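Local coordinates for protein diguanylate cyclase (Marinobacter aquaeolei VT8, PDB 3IGN) that probably condenses two GTP molecules into the second messenger cyclic di-GMP, releasing diphosphate, through the GGDEF domain described here, which holds bound cyclic di-GMP, at residues L42-I47 with G84-E89; D46-K51 with T129-I134. All coordinates share one frame; numbering follows the deposited sequence.

Interaction 1: residues L42-I47 with G84-E89; sequences LVMFDI and GRYGGE
Selenomethionine Met44 and Tyr86 meet in a Met-aromatic contact: the SE of Met44 stands above the face of the Tyr86 ring at a distance, 5.5 Å from its centroid and almost exactly on its normal, while the terminal CE of Met44 makes the nearer approach, 4.4 Å from Tyr86 CG. Tyr86 reaches across with its ring carbon CG anti to the backbone N (chi1 -176°).

At the other end Glu89 meets Asp46 and Ile47. Its O accepts from Ile47 N at 3.3 Å, with the donor tilted 18° from the carbonyl plane, and also takes a CA-H...O contact from Asp46. The Glu89 side chain, bent at chi2, crosses that of Ile47 at a slant, Ile47 CD1 lying 3.9 Å from Glu89 CB. Water 1 then ties Glu89 OE2 to Ile47 O, donating to both. From the end of strand 82-85, Arg85 NE and NH2 both donate to Gly88 O, in the GGEEF form of the GG(D/E)EF motif.

Strand 90-96 lies between strands 40-47 and 82-85. Helix 144-160 touches Met44, Asp46 and Tyr86, and its Lys159 forms a salt bridge with Asp46; helix 19-36 also packs on Met44 and Tyr86, and helix 59-74 on Ile47.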
ATOM      1  N   LEU A  42      -1.381   3.433   9.009  1.00 20.73           N
ATOM      2  CA  LEU A  42      -0.474   2.940   7.999  1.00 21.55           C
ATOM      3  C   LEU A  42      -1.167   1.831   7.218  1.00 21.28           C
ATOM      4  O   LEU A  42      -1.890   1.014   7.794  1.00 20.56           O
ATOM      5  CB  LEU A  42       0.762   2.372   8.680  1.00 25.80           C
ATOM      6  CG  LEU A  42       1.969   2.054   7.803  1.00 28.42           C
ATOM      7  CD1 LEU A  42       2.591   3.362   7.338  1.00 30.43           C
ATOM      8  CD2 LEU A  42       2.975   1.236   8.600  1.00 29.07           C
ATOM      9  N   VAL A  43      -0.941   1.806   5.910  1.00 21.21           N
ATOM     10  CA  VAL A  43      -1.509   0.782   5.050  1.00 22.13           C
ATOM     11  C   VAL A  43      -0.357   0.053   4.368  1.00 21.71           C
ATOM     12  O   VAL A  43       0.651   0.659   4.022  1.00 22.17           O
ATOM     13  CB  VAL A  43      -2.408   1.388   3.951  1.00 22.88           C
ATOM     14  CG1 VAL A  43      -2.996   0.269   3.077  1.00 24.89           C
ATOM     15  CG2 VAL A  43      -3.514   2.215   4.580  1.00 24.12           C
HETATM   16  N   MSE A  44      -0.498  -1.257   4.218  1.00 24.19           N
HETATM   17  CA  MSE A  44       0.506  -2.067   3.540  1.00 27.38           C
HETATM   18  C   MSE A  44      -0.342  -2.968   2.665  1.00 24.68           C
HETATM   19  O   MSE A  44      -1.237  -3.643   3.168  1.00 24.81           O
HETATM   20  CB  MSE A  44       1.294  -2.935   4.528  1.00 34.87           C
HETATM   21  CG  MSE A  44       1.866  -2.196   5.717  1.00 46.25           C
HETATM   22 SE   MSE A  44       3.786  -2.365   5.808  1.00 58.47          SE
HETATM   23  CE  MSE A  44       4.158  -1.248   4.311  1.00 50.40           C
ATOM     24  N   PHE A  45      -0.115  -2.950   1.358  1.00 25.67           N
ATOM     25  CA  PHE A  45      -0.903  -3.811   0.491  1.00 26.42           C
ATOM     26  C   PHE A  45      -0.078  -4.449  -0.612  1.00 27.98           C
ATOM     27  O   PHE A  45       0.969  -3.931  -1.005  1.00 26.37           O
ATOM     28  CB  PHE A  45      -2.136  -3.065  -0.058  1.00 26.01           C
ATOM     29  CG  PHE A  45      -1.835  -1.934  -1.016  1.00 27.88           C
ATOM     30  CD1 PHE A  45      -1.916  -2.138  -2.393  1.00 29.62           C
ATOM     31  CD2 PHE A  45      -1.563  -0.651  -0.546  1.00 26.57           C
ATOM     32  CE1 PHE A  45      -1.738  -1.082  -3.291  1.00 29.35           C
ATOM     33  CE2 PHE A  45      -1.383   0.413  -1.433  1.00 25.47           C
ATOM     34  CZ  PHE A  45      -1.474   0.198  -2.808  1.00 25.60           C
ATOM     35  N   ASP A  46      -0.557  -5.604  -1.065  1.00 28.93           N
ATOM     36  CA  ASP A  46       0.098  -6.400  -2.097  1.00 31.38           C
ATOM     37  C   ASP A  46      -0.879  -6.732  -3.210  1.00 32.88           C
ATOM     38  O   ASP A  46      -2.089  -6.798  -2.997  1.00 34.70           O
ATOM     39  CB  ASP A  46       0.577  -7.737  -1.517  1.00 36.52           C
ATOM     40  CG  ASP A  46       1.786  -7.601  -0.630  1.00 44.11           C
ATOM     41  OD1 ASP A  46       2.163  -6.458  -0.299  1.00 46.23           O
ATOM     42  OD2 ASP A  46       2.359  -8.649  -0.255  1.00 47.20           O
ATOM     43  N   ILE A  47      -0.336  -6.963  -4.397  1.00 34.55           N
ATOM     44  CA  ILE A  47      -1.149  -7.347  -5.538  1.00 31.99           C
ATOM     45  C   ILE A  47      -1.371  -8.846  -5.354  1.00 30.88           C
ATOM     46  O   ILE A  47      -0.423  -9.584  -5.121  1.00 31.23           O
ATOM     47  CB  ILE A  47      -0.391  -7.099  -6.848  1.00 32.10           C
ATOM     48  CG1 ILE A  47      -0.236  -5.590  -7.070  1.00 30.44           C
ATOM     49  CG2 ILE A  47      -1.118  -7.766  -8.007  1.00 29.64           C
ATOM     50  CD1 ILE A  47       1.000  -5.214  -7.866  1.00 31.31           C
ATOM     51  N   GLY A  84       4.218   4.720  -1.064  1.00 26.71           N
ATOM     52  CA  GLY A  84       5.546   4.295  -1.450  1.00 26.33           C
ATOM     53  C   GLY A  84       5.530   2.873  -1.960  1.00 27.78           C
ATOM     54  O   GLY A  84       4.618   2.105  -1.656  1.00 30.00           O
ATOM     55  N   ARG A  85       6.518   2.524  -2.774  1.00 28.01           N
ATOM     56  CA  ARG A  85       6.599   1.157  -3.264  1.00 27.44           C
ATOM     57  C   ARG A  85       7.581   0.512  -2.311  1.00 29.56           C
ATOM     58  O   ARG A  85       8.783   0.780  -2.346  1.00 29.29           O
ATOM     59  CB  ARG A  85       7.139   1.083  -4.687  1.00 28.88           C
ATOM     60  CG  ARG A  85       7.054  -0.322  -5.242  1.00 31.64           C
ATOM     61  CD  ARG A  85       7.973  -0.488  -6.425  1.00 35.56           C
ATOM     62  NE  ARG A  85       7.823  -1.796  -7.051  1.00 39.47           N
ATOM     63  CZ  ARG A  85       8.579  -2.225  -8.054  1.00 39.87           C
ATOM     64  NH1 ARG A  85       9.540  -1.447  -8.535  1.00 39.79           N
ATOM     65  NH2 ARG A  85       8.369  -3.423  -8.584  1.00 40.98           N
ATOM     66  N   TYR A  86       7.058  -0.340  -1.448  1.00 30.79           N
ATOM     67  CA  TYR A  86       7.869  -0.983  -0.441  1.00 31.44           C
ATOM     68  C   TYR A  86       8.737  -2.124  -0.979  1.00 35.18           C
ATOM     69  O   TYR A  86       9.895  -2.253  -0.616  1.00 36.53           O
ATOM     70  CB  TYR A  86       6.943  -1.471   0.661  1.00 32.31           C
ATOM     71  CG  TYR A  86       7.673  -2.070   1.807  1.00 35.87           C
ATOM     72  CD1 TYR A  86       8.380  -1.277   2.708  1.00 38.18           C
ATOM     73  CD2 TYR A  86       7.677  -3.439   1.989  1.00 39.65           C
ATOM     74  CE1 TYR A  86       9.074  -1.854   3.766  1.00 41.86           C
ATOM     75  CE2 TYR A  86       8.366  -4.021   3.035  1.00 43.24           C
ATOM     76  CZ  TYR A  86       9.058  -3.227   3.918  1.00 44.05           C
ATOM     77  OH  TYR A  86       9.729  -3.823   4.956  1.00 47.76           O
ATOM     78  N   GLY A  87       8.167  -2.952  -1.845  1.00 35.36           N
ATOM     79  CA  GLY A  87       8.919  -4.056  -2.414  1.00 38.48           C
ATOM     80  C   GLY A  87       8.466  -4.312  -3.829  1.00 42.50           C
ATOM     81  O   GLY A  87       7.951  -3.425  -4.489  1.00 46.06           O
ATOM     82  N   GLY A  88       8.677  -5.531  -4.304  1.00 41.71           N
ATOM     83  CA  GLY A  88       8.281  -5.897  -5.655  1.00 41.11           C
ATOM     84  C   GLY A  88       6.829  -5.613  -5.971  1.00 40.28           C
ATOM     85  O   GLY A  88       6.538  -4.802  -6.837  1.00 45.22           O
ATOM     86  N   GLU A  89       5.907  -6.289  -5.305  1.00 35.69           N
ATOM     87  CA  GLU A  89       4.502  -6.018  -5.563  1.00 38.50           C
ATOM     88  C   GLU A  89       3.822  -5.492  -4.307  1.00 34.82           C
ATOM     89  O   GLU A  89       2.600  -5.532  -4.197  1.00 37.32           O
ATOM     90  CB  GLU A  89       3.779  -7.268  -6.045  1.00 41.29           C
ATOM     91  CG  GLU A  89       3.373  -8.237  -4.952  1.00 45.19           C
ATOM     92  CD  GLU A  89       4.389  -9.298  -4.704  1.00 49.55           C
ATOM     93  OE1 GLU A  89       5.577  -9.064  -4.978  1.00 50.83           O
ATOM     94  OE2 GLU A  89       4.006 -10.378  -4.220  1.00 52.13           O
TER
HETATM   95  O   HOH W   1       1.298 -11.556  -4.471  1.00 46.75           O

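Interaction 2: residues D46-K51 with T129-I134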
ATOM      1  N   ASP A  46      -0.557  -5.604  -1.065  1.00 28.93           N
ATOM      2  CA  ASP A  46       0.098  -6.400  -2.097  1.00 31.38           C
ATOM      3  C   ASP A  46      -0.879  -6.732  -3.210  1.00 32.88           C
ATOM      4  O   ASP A  46      -2.089  -6.798  -2.997  1.00 34.70           O
ATOM      5  CB  ASP A  46       0.577  -7.737  -1.517  1.00 36.52           C
ATOM      6  CG  ASP A  46       1.786  -7.601  -0.630  1.00 44.11           C
ATOM      7  OD1 ASP A  46       2.163  -6.458  -0.299  1.00 46.23           O
ATOM      8  OD2 ASP A  46       2.359  -8.649  -0.255  1.00 47.20           O
ATOM      9  N   ILE A  47      -0.336  -6.963  -4.397  1.00 34.55           N
ATOM     10  CA  ILE A  47      -1.149  -7.347  -5.538  1.00 31.99           C
ATOM     11  C   ILE A  47      -1.371  -8.846  -5.354  1.00 30.88           C
ATOM     12  O   ILE A  47      -0.423  -9.584  -5.121  1.00 31.23           O
ATOM     13  CB  ILE A  47      -0.391  -7.099  -6.848  1.00 32.10           C
ATOM     14  CG1 ILE A  47      -0.236  -5.590  -7.070  1.00 30.44           C
ATOM     15  CG2 ILE A  47      -1.118  -7.766  -8.007  1.00 29.64           C
ATOM     16  CD1 ILE A  47       1.000  -5.214  -7.866  1.00 31.31           C
ATOM     17  N   ASP A  48      -2.619  -9.291  -5.439  1.00 31.90           N
ATOM     18  CA  ASP A  48      -2.930 -10.709  -5.272  1.00 29.94           C
ATOM     19  C   ASP A  48      -2.435 -11.559  -6.436  1.00 30.12           C
ATOM     20  O   ASP A  48      -2.435 -11.110  -7.582  1.00 30.80           O
ATOM     21  CB  ASP A  48      -4.442 -10.917  -5.129  1.00 29.66           C
ATOM     22  CG  ASP A  48      -4.983 -10.391  -3.818  1.00 30.66           C
ATOM     23  OD1 ASP A  48      -4.318 -10.598  -2.789  1.00 32.25           O
ATOM     24  OD2 ASP A  48      -6.075  -9.792  -3.818  1.00 33.28           O
ATOM     25  N   HIS A  49      -2.009 -12.782  -6.129  1.00 29.46           N
ATOM     26  CA  HIS A  49      -1.538 -13.726  -7.144  1.00 31.89           C
ATOM     27  C   HIS A  49      -0.548 -13.125  -8.140  1.00 34.55           C
ATOM     28  O   HIS A  49      -0.600 -13.437  -9.332  1.00 34.41           O
ATOM     29  CB  HIS A  49      -2.741 -14.267  -7.916  1.00 30.90           C
ATOM     30  CG  HIS A  49      -3.854 -14.739  -7.037  1.00 30.42           C
ATOM     31  ND1 HIS A  49      -3.718 -15.802  -6.172  1.00 31.17           N
ATOM     32  CD2 HIS A  49      -5.119 -14.281  -6.875  1.00 30.83           C
ATOM     33  CE1 HIS A  49      -4.848 -15.979  -5.514  1.00 33.98           C
ATOM     34  NE2 HIS A  49      -5.716 -15.069  -5.922  1.00 34.34           N
ATOM     35  N   PHE A  50       0.364 -12.282  -7.664  1.00 35.96           N
ATOM     36  CA  PHE A  50       1.316 -11.650  -8.567  1.00 35.46           C
ATOM     37  C   PHE A  50       2.212 -12.617  -9.333  1.00 36.43           C
ATOM     38  O   PHE A  50       2.318 -12.520 -10.557  1.00 33.77           O
ATOM     39  CB  PHE A  50       2.182 -10.636  -7.820  1.00 38.28           C
ATOM     40  CG  PHE A  50       2.947  -9.727  -8.732  1.00 39.16           C
ATOM     41  CD1 PHE A  50       2.274  -8.852  -9.580  1.00 39.19           C
ATOM     42  CD2 PHE A  50       4.333  -9.780  -8.788  1.00 38.11           C
ATOM     43  CE1 PHE A  50       2.972  -8.048 -10.473  1.00 42.41           C
ATOM     44  CE2 PHE A  50       5.041  -8.977  -9.680  1.00 41.94           C
ATOM     45  CZ  PHE A  50       4.361  -8.113 -10.524  1.00 42.53           C
ATOM     46  N   LYS A  51       2.865 -13.533  -8.624  1.00 36.39           N
ATOM     47  CA  LYS A  51       3.743 -14.508  -9.271  1.00 36.83           C
ATOM     48  C   LYS A  51       2.946 -15.216 -10.373  1.00 35.00           C
ATOM     49  O   LYS A  51       3.386 -15.285 -11.519  1.00 36.02           O
ATOM     50  CB  LYS A  51       4.268 -15.511  -8.239  1.00 40.16           C
ATOM     51  CG  LYS A  51       5.782 -15.663  -8.218  1.00 41.49           C
ATOM     52  CD  LYS A  51       6.204 -16.990  -8.805  1.00 41.37           C
ATOM     53  CE  LYS A  51       7.705 -17.053  -9.003  1.00 45.25           C
ATOM     54  NZ  LYS A  51       8.052 -18.010 -10.094  1.00 44.69           N
ATOM     55  N   THR A 129      -6.633  -8.251  -8.228  1.00 34.97           N
ATOM     56  CA  THR A 129      -7.072  -7.624  -6.994  1.00 33.45           C
ATOM     57  C   THR A 129      -5.900  -7.396  -6.058  1.00 33.21           C
ATOM     58  O   THR A 129      -4.777  -7.825  -6.329  1.00 29.79           O
ATOM     59  CB  THR A 129      -8.109  -8.492  -6.254  1.00 34.12           C
ATOM     60  OG1 THR A 129      -7.547  -9.781  -5.975  1.00 33.68           O
ATOM     61  CG2 THR A 129      -9.368  -8.654  -7.092  1.00 32.83           C
ATOM     62  N   VAL A 130      -6.173  -6.712  -4.953  1.00 30.55           N
ATOM     63  CA  VAL A 130      -5.151  -6.440  -3.952  1.00 28.72           C
ATOM     64  C   VAL A 130      -5.684  -6.812  -2.581  1.00 28.56           C
ATOM     65  O   VAL A 130      -6.893  -6.802  -2.340  1.00 27.49           O
ATOM     66  CB  VAL A 130      -4.754  -4.939  -3.897  1.00 28.75           C
ATOM     67  CG1 VAL A 130      -3.878  -4.567  -5.095  1.00 26.96           C
ATOM     68  CG2 VAL A 130      -6.004  -4.085  -3.863  1.00 30.14           C
ATOM     69  N   SER A 131      -4.765  -7.156  -1.690  1.00 27.26           N
ATOM     70  CA  SER A 131      -5.103  -7.479  -0.309  1.00 27.45           C
ATOM     71  C   SER A 131      -4.508  -6.296   0.447  1.00 27.92           C
ATOM     72  O   SER A 131      -3.419  -5.850   0.117  1.00 26.46           O
ATOM     73  CB  SER A 131      -4.432  -8.790   0.126  1.00 27.39           C
ATOM     74  OG  SER A 131      -5.101  -9.911  -0.442  1.00 29.38           O
HETATM   75  N   MSE A 132      -5.212  -5.786   1.448  1.00 28.50           N
HETATM   76  CA  MSE A 132      -4.712  -4.625   2.181  1.00 26.01           C
HETATM   77  C   MSE A 132      -4.801  -4.752   3.696  1.00 25.77           C
HETATM   78  O   MSE A 132      -5.776  -5.282   4.230  1.00 27.52           O
HETATM   79  CB  MSE A 132      -5.481  -3.381   1.732  1.00 25.66           C
HETATM   80  CG  MSE A 132      -5.647  -3.292   0.217  1.00 29.39           C
HETATM   81 SE   MSE A 132      -6.641  -1.736  -0.352  1.00 37.26          SE
HETATM   82  CE  MSE A 132      -8.389  -2.404  -0.112  1.00 43.42           C
ATOM     83  N   GLY A 133      -3.773  -4.251   4.376  1.00 23.45           N
ATOM     84  CA  GLY A 133      -3.734  -4.284   5.826  1.00 21.17           C
ATOM     85  C   GLY A 133      -3.601  -2.884   6.384  1.00 21.73           C
ATOM     86  O   GLY A 133      -2.789  -2.100   5.899  1.00 22.49           O
ATOM     87  N   ILE A 134      -4.393  -2.576   7.406  1.00 21.37           N
ATOM     88  CA  ILE A 134      -4.394  -1.255   8.036  1.00 21.64           C
ATOM     89  C   ILE A 134      -4.023  -1.358   9.508  1.00 23.28           C
ATOM     90  O   ILE A 134      -4.471  -2.259  10.208  1.00 23.91           O
ATOM     91  CB  ILE A 134      -5.803  -0.606   7.973  1.00 21.16           C
ATOM     92  CG1 ILE A 134      -6.203  -0.307   6.531  1.00 21.12           C
ATOM     93  CG2 ILE A 134      -5.840   0.678   8.819  1.00 22.50           C
ATOM     94  CD1 ILE A 134      -7.687   0.008   6.399  1.00 21.23           C
TER
HETATM   95  O   HOH W   2      -5.149 -11.028  -8.801  1.00 34.80           O
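Asp48 and the two hydroxyl residues Thr129 and Ser131 carry the side-chain hydrogen bonds of this contact. Ser131 OG donates to Asp48 OD1 at 2.6 Å, onto the syn lone pair of OD1, and Thr129 OG1 donates to Asp48 OD2 over the same 2.6 Å, onto the anti lone pair of OD2. With chi1 of Thr129 at 58°, OG1 sits between its backbone N and carbonyl carbon, where it meets the carboxylate. Asp48 OD2 also accepts from the backbone N of Asn164, in the loop before strand 166-168.

Backbone bonds join the same segments. Asp46 and Ser131 form an antiparallel hydrogen-bonded pair, Asp46 N to Ser131 O at 3.1 Å and Ser131 N to Asp46 O at 3.0 Å. Past the end of strand 40-47, Asp48 N adds one more backbone bond, to Thr129 O at 2.8 Å. Water 2 bridges the backbone there, donating to Asp48 O and accepting from Thr129 N.

Apolar packing belongs to the non-hydrogen-bonded pair Ile47 and Val130, on the sheet face away from Asp46 and Ser131. Val130 CG1 lies 3.9 Å from Ile47 CA, and helices 59-74 and 100-115 cover these two side chains respectively.

An alanine in place of Asp48 would probably leave both hydroxyls and the Asn164 amide without their acceptor, setting the Thr129 and Ser131 side chains free to turn. Three donors shared between its two oxygens hold this buried carboxylate in a fixed orientation and are likely to favour its ionised form.

How the interactions relate
Strand 40-47 serves both contacts, which share Asp46 and Ile47 and have centres about 8 Å apart. Interaction 1 sets the GGEEF turn against one flank of this strand; interaction 2 pairs its end with strand 130-136 on the other and holds the Asp48 loop. They touch directly: Met44 O is 2.9 Å from Gly133 N, a probable hydrogen bond. As in relatives, the active site probably lies between the turn and the Asp46-Ile47 strand end. The bound cyclic di-GMP occupies the RxxD site, in this family the inhibitory I-site. Neither contact lines it: the side chain of Phe45 is about 11 Å from the ligand, and that of Val130 about 10 Å from that of Arg109, which binds it.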